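Phospholipase C beta (Meleagris gallopavo, PDB 1JAD) belongs to the phospholipase C beta signalling family and contributes here its C-terminal region, a dimer of very long, mostly helical chains. Local coordinates at residues 124-127 with 128-132; 192-195 with 196-200. All coordinates share one frame; numbering follows the deposited sequence.

Interaction 1. Residues 124-127 with 128-132; sequences ELKA and LKESS
K126 and E130, one helical turn apart, form the salt bridge of this contact. The two chains slant across one another, the lysine end arriving beside the carboxylate, and K126 NZ stands 3.3 Å from E130 OE2, a distance at which the hydrogen bond within the ion pair is weak. The lysine chain leaves the helix with CG anti to the backbone N (chi1 -173°) and runs straight until chi4, where a bend of -63° swings the ammonium round to the carboxylate. Long charged chains suit this exposed flank, because they can meet each other while remaining in solvent.

The backbone supplies the regular i to i+4 hydrogen bonds of an alpha-helix. L128 N donates to E124 O at 2.9 Å, and K129 N reaches L125 O at 3.2 Å; E130 and S131 repeat the pattern with K126 and A127.

Aliphatic atoms close round the same carbonyls. K129 CG lies 3.2 Å from L125 O, E130 CG 3.3 Å from K126 O and S131 CB 3.2 Å from A127 O. A127, a short side chain with high helix propensity, suits its exposed position.

Polar ends on other flanks are engaged further off: E124 hydrogen-bonds T18, S132 meets T190, and the K129 ammonium hydrogen-bonds T107 OG1 and forms a salt bridge with E212, both of the second subunit. L125 and L128 give the helix its apolar side. Within helix 75-155, this turn rests through them on L197, Y193 and Q194 of helix 161-245, while L128 and S131 also touch L13 and P14 of the N-terminal loop.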
# COMPACT_ATOMS: atom_id res chain seq x y z
N GLU A 124 12.87 -1.50 -3.54
CA GLU A 124 13.33 -2.85 -3.27
C GLU A 124 12.88 -3.74 -4.41
O GLU A 124 13.70 -4.39 -5.04
CB GLU A 124 12.75 -3.34 -1.95
CG GLU A 124 13.01 -2.37 -0.83
CD GLU A 124 12.17 -2.62 0.39
OE1 GLU A 124 11.04 -3.15 0.23
OE2 GLU A 124 12.63 -2.27 1.50
N LEU A 125 11.58 -3.74 -4.69
CA LEU A 125 11.03 -4.54 -5.77
C LEU A 125 11.73 -4.23 -7.06
O LEU A 125 11.93 -5.10 -7.90
CB LEU A 125 9.53 -4.28 -5.95
CG LEU A 125 8.55 -4.69 -4.85
CD1 LEU A 125 7.15 -4.25 -5.26
CD2 LEU A 125 8.58 -6.20 -4.63
N LYS A 126 12.13 -2.97 -7.23
CA LYS A 126 12.79 -2.58 -8.45
C LYS A 126 14.20 -3.15 -8.47
O LYS A 126 14.68 -3.64 -9.50
CB LYS A 126 12.81 -1.06 -8.57
CG LYS A 126 13.32 -0.54 -9.89
CD LYS A 126 13.18 0.98 -9.96
CE LYS A 126 13.71 1.52 -11.27
NZ LYS A 126 15.17 1.24 -11.41
N ALA A 127 14.87 -3.11 -7.33
CA ALA A 127 16.23 -3.63 -7.26
C ALA A 127 16.26 -5.14 -7.51
O ALA A 127 17.16 -5.63 -8.20
CB ALA A 127 16.84 -3.30 -5.90
N LEU A 128 15.29 -5.87 -6.98
CA LEU A 128 15.24 -7.31 -7.18
C LEU A 128 15.08 -7.63 -8.66
O LEU A 128 15.84 -8.41 -9.23
CB LEU A 128 14.08 -7.91 -6.37
CG LEU A 128 13.75 -9.39 -6.53
CD1 LEU A 128 14.95 -10.26 -6.12
CD2 LEU A 128 12.54 -9.70 -5.66
N LYS A 129 14.10 -6.98 -9.30
CA LYS A 129 13.85 -7.18 -10.73
C LYS A 129 15.03 -6.83 -11.63
O LYS A 129 15.32 -7.59 -12.56
CB LYS A 129 12.61 -6.38 -11.17
CG LYS A 129 11.34 -6.82 -10.48
CD LYS A 129 10.09 -6.32 -11.21
CE LYS A 129 8.84 -6.81 -10.49
NZ LYS A 129 7.62 -6.46 -11.25
N GLU A 130 15.70 -5.71 -11.39
CA GLU A 130 16.84 -5.37 -12.23
C GLU A 130 17.95 -6.39 -12.04
O GLU A 130 18.60 -6.80 -12.99
CB GLU A 130 17.38 -3.97 -11.92
CG GLU A 130 16.39 -2.84 -12.17
CD GLU A 130 17.06 -1.47 -12.25
OE1 GLU A 130 17.74 -1.06 -11.28
OE2 GLU A 130 16.89 -0.79 -13.28
N SER A 131 18.15 -6.78 -10.79
CA SER A 131 19.17 -7.76 -10.44
C SER A 131 18.91 -9.06 -11.22
O SER A 131 19.79 -9.58 -11.90
CB SER A 131 19.12 -8.02 -8.93
OG SER A 131 20.00 -9.05 -8.56
N SER A 132 17.69 -9.57 -11.10
CA SER A 132 17.29 -10.79 -11.78
C SER A 132 17.61 -10.71 -13.27
O SER A 132 18.34 -11.55 -13.80
CB SER A 132 15.79 -10.99 -11.59
OG SER A 132 15.30 -12.01 -12.44

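Interaction 2. Residues 192-195 with 196-200; sequences RYQQ and KLEEK. With SO4 (sulfate ion), chain C.
E198 leans back over Q194, one helical turn earlier. Its N-H is hydrogen-bonded to Q194 O, and its CB sits 3.6 Å from that same oxygen. CG comes closer still, 3.0 Å from Q194 O, because chi1 of -52° sets CG beside the backbone N and so back along the preceding turn. Beyond it the chain is extended: CD passes 3.7 Å from Q194 CG, and at the tip OE2 is 3.8 Å from Q194 CG. The two side chains cross there, with the carboxylate and amide planes 82° apart. A glutamate suits this partly exposed place, its methylenes lying on the neighbouring chain while its carboxylate ends beside the Q194 amide.

The turn belongs to helix 161-245, which packs antiparallel to helix 75-155 in a helical hairpin of coiled-coil character. On the side of the N-terminal loop, the aromatic Y193 rests on L13 and P16, and buried L197 also touches P16. Q194 and E198 look to the second subunit, packing on its E212 and Q209 respectively.

On another flank R192 and Y193 meet a sulfate ion, probably from the crystallisation liquor. The arginine chain bends at chi3 (53°), and the edge of its guanidinium grips one oxygen with two hydrogen bonds, NH1 to O3 at 2.8 Å and NH2 to O3 at 3.0 Å. The phenol ring also presents its edge to O3, with Y193 OH at 3.2 Å. One turn on, bends at chi2 and chi4 carry K196 NZ forward along the helix to a salt bridge of 3.0 Å with E199 OE1, which it meets nearly end-on.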
# COMPACT_ATOMS: atom_id res chain seq x y z
N ARG A 192 10.33 -16.57 -6.16
CA ARG A 192 10.34 -16.90 -4.73
C ARG A 192 10.82 -15.70 -3.93
O ARG A 192 10.24 -15.37 -2.90
CB ARG A 192 11.23 -18.14 -4.45
CG ARG A 192 11.49 -18.41 -2.96
CD ARG A 192 11.96 -19.85 -2.70
NE ARG A 192 13.12 -20.21 -3.51
CZ ARG A 192 14.37 -19.91 -3.19
NH1 ARG A 192 14.60 -19.25 -2.07
NH2 ARG A 192 15.37 -20.23 -4.01
N TYR A 193 11.89 -15.04 -4.38
CA TYR A 193 12.38 -13.87 -3.66
C TYR A 193 11.37 -12.72 -3.65
O TYR A 193 11.26 -11.99 -2.65
CB TYR A 193 13.69 -13.38 -4.27
CG TYR A 193 14.92 -14.09 -3.73
CD1 TYR A 193 15.03 -15.49 -3.76
CD2 TYR A 193 15.99 -13.36 -3.19
CE1 TYR A 193 16.15 -16.15 -3.26
CE2 TYR A 193 17.12 -14.01 -2.69
CZ TYR A 193 17.20 -15.40 -2.73
OH TYR A 193 18.33 -16.03 -2.27
N GLN A 194 10.61 -12.55 -4.73
CA GLN A 194 9.64 -11.45 -4.76
C GLN A 194 8.47 -11.73 -3.82
O GLN A 194 8.03 -10.86 -3.08
CB GLN A 194 9.15 -11.19 -6.19
CG GLN A 194 8.02 -10.17 -6.22
CD GLN A 194 7.54 -9.82 -7.62
OE1 GLN A 194 6.45 -9.28 -7.78
NE2 GLN A 194 8.35 -10.09 -8.64
N GLN A 195 7.99 -12.97 -3.84
CA GLN A 195 6.89 -13.37 -2.99
C GLN A 195 7.21 -13.13 -1.51
O GLN A 195 6.40 -12.59 -0.76
CB GLN A 195 6.59 -14.85 -3.27
CG GLN A 195 5.71 -15.55 -2.25
CD GLN A 195 6.48 -15.94 -0.99
OE1 GLN A 195 7.42 -16.75 -1.05
NE2 GLN A 195 6.10 -15.35 0.14
N LYS A 196 8.41 -13.53 -1.09
CA LYS A 196 8.81 -13.38 0.30
C LYS A 196 8.93 -11.89 0.62
O LYS A 196 8.53 -11.43 1.69
CB LYS A 196 10.17 -14.07 0.51
CG LYS A 196 10.42 -14.65 1.90
CD LYS A 196 10.31 -13.64 3.03
CE LYS A 196 10.49 -14.33 4.40
NZ LYS A 196 9.50 -15.45 4.64
N LEU A 197 9.47 -11.14 -0.33
CA LEU A 197 9.66 -9.70 -0.18
C LEU A 197 8.33 -8.97 0.01
O LEU A 197 8.17 -8.15 0.92
CB LEU A 197 10.39 -9.15 -1.41
CG LEU A 197 10.82 -7.68 -1.41
CD1 LEU A 197 11.73 -7.39 -2.59
CD2 LEU A 197 9.60 -6.81 -1.47
N GLU A 198 7.36 -9.27 -0.84
CA GLU A 198 6.06 -8.63 -0.74
C GLU A 198 5.43 -9.03 0.57
O GLU A 198 4.64 -8.29 1.16
CB GLU A 198 5.17 -9.04 -1.92
CG GLU A 198 5.84 -8.85 -3.25
CD GLU A 198 4.92 -9.14 -4.41
OE1 GLU A 198 4.27 -10.21 -4.42
OE2 GLU A 198 4.85 -8.29 -5.34
N GLU A 199 5.80 -10.21 1.04
CA GLU A 199 5.26 -10.73 2.28
C GLU A 199 5.71 -9.88 3.48
O GLU A 199 4.92 -9.57 4.35
CB GLU A 199 5.72 -12.17 2.44
CG GLU A 199 5.00 -12.94 3.51
CD GLU A 199 5.49 -14.37 3.58
OE1 GLU A 199 6.64 -14.59 4.03
OE2 GLU A 199 4.73 -15.27 3.16
N LYS A 200 6.98 -9.51 3.51
CA LYS A 200 7.50 -8.70 4.60
C LYS A 200 6.79 -7.35 4.59
O LYS A 200 6.27 -6.90 5.61
CB LYS A 200 9.00 -8.50 4.46
CG LYS A 200 9.83 -9.73 4.80
CD LYS A 200 11.29 -9.46 4.58
CE LYS A 200 12.14 -10.63 5.06
NZ LYS A 200 11.98 -10.81 6.53
S SO4 C . 18.75 -19.80 -2.22
O1 SO4 C . 18.57 -21.27 -2.35
O2 SO4 C . 19.49 -19.48 -0.98
O3 SO4 C . 17.43 -19.15 -2.16
O4 SO4 C . 19.51 -19.29 -3.39

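From the N terminus the chain passes through its early loop and the first helices before entering helix 75-155, where interaction 1 spans little more than two turns. It then turns back through the short connection after residue 155 into helix 161-245, which carries interaction 2. Each contact is local and closes only helical turns; the two lie in series, neither nested nor crossed. Across the hairpin their centres are 12 Å apart and they touch directly: L125 CD2 lies 3.4 Å from L197 CD2, and L128 CD2 lies 3.5 Å from Q194 CA. Hydrophobic packing thus joins the two antiparallel helices, with the N-terminal loop and the second subunit touching both regions.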